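Local coordinates for protein beta-lactamase (Serratia marcescens, PDB 5GWA) that probably hydrolyses beta-lactam antibiotics, opening their ring to give substituted beta-amino acids, as class A serine beta-lactamases do, at residues K18-G23 and V248-S253. Sequence-based numbering, arbitrary orientation.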
loop_
_atom_site.group_PDB
_atom_site.type_symbol
_atom_site.label_atom_id
_atom_site.label_comp_id
_atom_site.label_asym_id
_atom_site.label_seq_id
_atom_site.Cartn_x
_atom_site.Cartn_y
_atom_site.Cartn_z
ATOM N N LYS A 18 -22.137 -17.475 -7.442
ATOM C CA LYS A 18 -21.076 -16.633 -6.920
ATOM C C LYS A 18 -21.630 -15.797 -5.794
ATOM O O LYS A 18 -22.675 -15.125 -5.957
ATOM C CB LYS A 18 -20.512 -15.722 -8.032
ATOM C CG LYS A 18 -20.049 -16.439 -9.286
ATOM C CD LYS A 18 -18.873 -17.368 -9.008
ATOM C CE LYS A 18 -18.410 -18.012 -10.297
ATOM N NZ LYS A 18 -19.508 -18.746 -10.985
ATOM N N LYS A 19 -20.967 -15.864 -4.650
ATOM C CA LYS A 19 -21.424 -15.202 -3.439
ATOM C C LYS A 19 -20.922 -13.770 -3.430
ATOM O O LYS A 19 -20.136 -13.375 -2.587
ATOM C CB LYS A 19 -20.994 -15.966 -2.197
ATOM C CG LYS A 19 -21.562 -17.379 -2.165
ATOM C CD LYS A 19 -21.440 -18.005 -0.783
ATOM C CE LYS A 19 -22.019 -19.418 -0.771
ATOM N NZ LYS A 19 -21.380 -20.296 0.251
ATOM N N ALA A 20 -21.517 -12.974 -4.311
ATOM C CA ALA A 20 -21.175 -11.569 -4.475
ATOM C C ALA A 20 -22.276 -10.907 -5.265
ATOM O O ALA A 20 -23.038 -11.554 -5.981
ATOM C CB ALA A 20 -19.860 -11.414 -5.243
ATOM N N LYS A 21 -22.355 -9.589 -5.118
ATOM C CA LYS A 21 -23.281 -8.753 -5.879
ATOM C C LYS A 21 -22.477 -8.143 -7.019
ATOM O O LYS A 21 -21.633 -7.270 -6.772
ATOM C CB LYS A 21 -23.860 -7.637 -5.002
ATOM C CG LYS A 21 -24.861 -6.792 -5.785
ATOM C CD LYS A 21 -25.317 -5.507 -5.099
ATOM C CE LYS A 21 -26.517 -5.718 -4.191
ATOM N NZ LYS A 21 -27.552 -6.654 -4.707
ATOM N N VAL A 22 -22.752 -8.576 -8.229
ATOM C CA VAL A 22 -21.883 -8.219 -9.362
ATOM C C VAL A 22 -22.660 -7.331 -10.324
ATOM O O VAL A 22 -23.662 -7.729 -10.899
ATOM C CB VAL A 22 -21.350 -9.443 -10.090
ATOM C CG1 VAL A 22 -20.406 -9.032 -11.211
ATOM C CG2 VAL A 22 -20.640 -10.377 -9.111
ATOM N N GLY A 23 -22.168 -6.116 -10.521
ATOM C CA GLY A 23 -22.767 -5.183 -11.467
ATOM C C GLY A 23 -21.999 -5.165 -12.758
ATOM O O GLY A 23 -20.769 -5.117 -12.738
ATOM N N VAL A 248 -17.140 -3.779 -14.723
ATOM C CA VAL A 248 -17.583 -4.858 -13.856
ATOM C C VAL A 248 -17.213 -4.538 -12.422
ATOM O O VAL A 248 -16.059 -4.222 -12.120
ATOM C CB VAL A 248 -17.009 -6.239 -14.254
ATOM C CG1 VAL A 248 -17.536 -7.334 -13.341
ATOM C CG2 VAL A 248 -17.318 -6.556 -15.716
ATOM N N TYR A 249 -18.200 -4.615 -11.519
ATOM C CA TYR A 249 -17.994 -4.375 -10.097
ATOM C C TYR A 249 -18.395 -5.622 -9.324
ATOM O O TYR A 249 -19.558 -5.992 -9.311
ATOM C CB TYR A 249 -18.871 -3.207 -9.601
ATOM C CG TYR A 249 -18.582 -1.935 -10.319
ATOM C CD1 TYR A 249 -19.191 -1.639 -11.524
ATOM C CD2 TYR A 249 -17.699 -1.002 -9.785
ATOM C CE1 TYR A 249 -18.929 -0.453 -12.180
ATOM C CE2 TYR A 249 -17.334 0.122 -10.496
ATOM C CZ TYR A 249 -17.933 0.374 -11.681
ATOM O OH TYR A 249 -17.579 1.532 -12.303
ATOM N N VAL A 250 -17.422 -6.372 -8.798
ATOM C CA VAL A 250 -17.730 -7.499 -7.917
ATOM C C VAL A 250 -17.749 -6.992 -6.490
ATOM O O VAL A 250 -16.709 -6.610 -5.934
ATOM C CB VAL A 250 -16.673 -8.625 -8.076
ATOM C CG1 VAL A 250 -17.010 -9.792 -7.160
ATOM C CG2 VAL A 250 -16.545 -9.066 -9.518
ATOM N N SER A 251 -18.952 -6.868 -5.904
ATOM C CA SER A 251 -19.077 -6.192 -4.626
ATOM C C SER A 251 -19.559 -7.107 -3.515
ATOM O O SER A 251 -20.182 -8.114 -3.782
ATOM C CB SER A 251 -19.959 -4.933 -4.737
ATOM O OG SER A 251 -21.335 -5.271 -4.853
ATOM N N ASP A 252 -19.250 -6.707 -2.283
ATOM C CA ASP A 252 -19.663 -7.407 -1.072
ATOM C C ASP A 252 -19.539 -8.913 -1.186
ATOM O O ASP A 252 -20.502 -9.669 -1.092
ATOM C CB ASP A 252 -21.068 -6.960 -0.695
ATOM C CG ASP A 252 -21.114 -5.498 -0.309
ATOM O OD1 ASP A 252 -20.044 -4.905 -0.043
ATOM O OD2 ASP A 252 -22.246 -4.969 -0.179
ATOM N N SER A 253 -18.339 -9.331 -1.590
ATOM C CA SER A 253 -18.109 -10.694 -1.950
ATOM C C SER A 253 -17.544 -11.527 -0.809
ATOM O O SER A 253 -16.624 -11.121 -0.113
ATOM C CB SER A 253 -17.137 -10.747 -3.121
ATOM O OG SER A 253 -16.863 -12.082 -3.503
HETATM O O HOH W 1 -21.396 -11.978 0.277
#
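Gly23 meets the Tyr249 ring at its edge, where Gly23 O lies near the ring plane, 4.0 Å from Tyr249 CD1; beyond the two segments, Asn231 and Ile233 of strand 227-237 and Thr48 also touch this side chain, whose hydroxyl bonds to Thr167. Gly23 and Tyr249 form an antiparallel hydrogen-bonded pair; each backbone N lies in the plane of the carbonyl that accepts it (Gly23 N to Tyr249 O and Tyr249 N to Gly23 O, both 2.9 Å). The next such pair is less regular. Lys21 N reaches Ser251 O tilted 20° from its carbonyl plane; Lys21 O accepts Ser251 N from above its own, 36° out, and also takes Ser251 OG at 2.8 Å. Ser251 chi1 of 74° sets OG between its own N and carbonyl carbon, turning the hydroxyl back to the strand beside it, with OG 3.5 Å from Lys21 CB. On the other face Val22 CG2 lies alongside Val250 CG1 at 4.2 Å; Ala20 CB, from the loop before the strand, also touches Val250 CG1 (3.8 Å), and Ile263 and Ile264 of helix 257-276 cover Val250. At the corner, one water donates to Asp252 O (2.8 Å) and weakly to Lys19 O. The contact thus pairs strands 21-28 and 243-253, neighbours in the five-stranded antiparallel sheet, with an apolar face against the C-terminal helix and a doubly gripped carbonyl that satisfies the buried Ser251 hydroxyl.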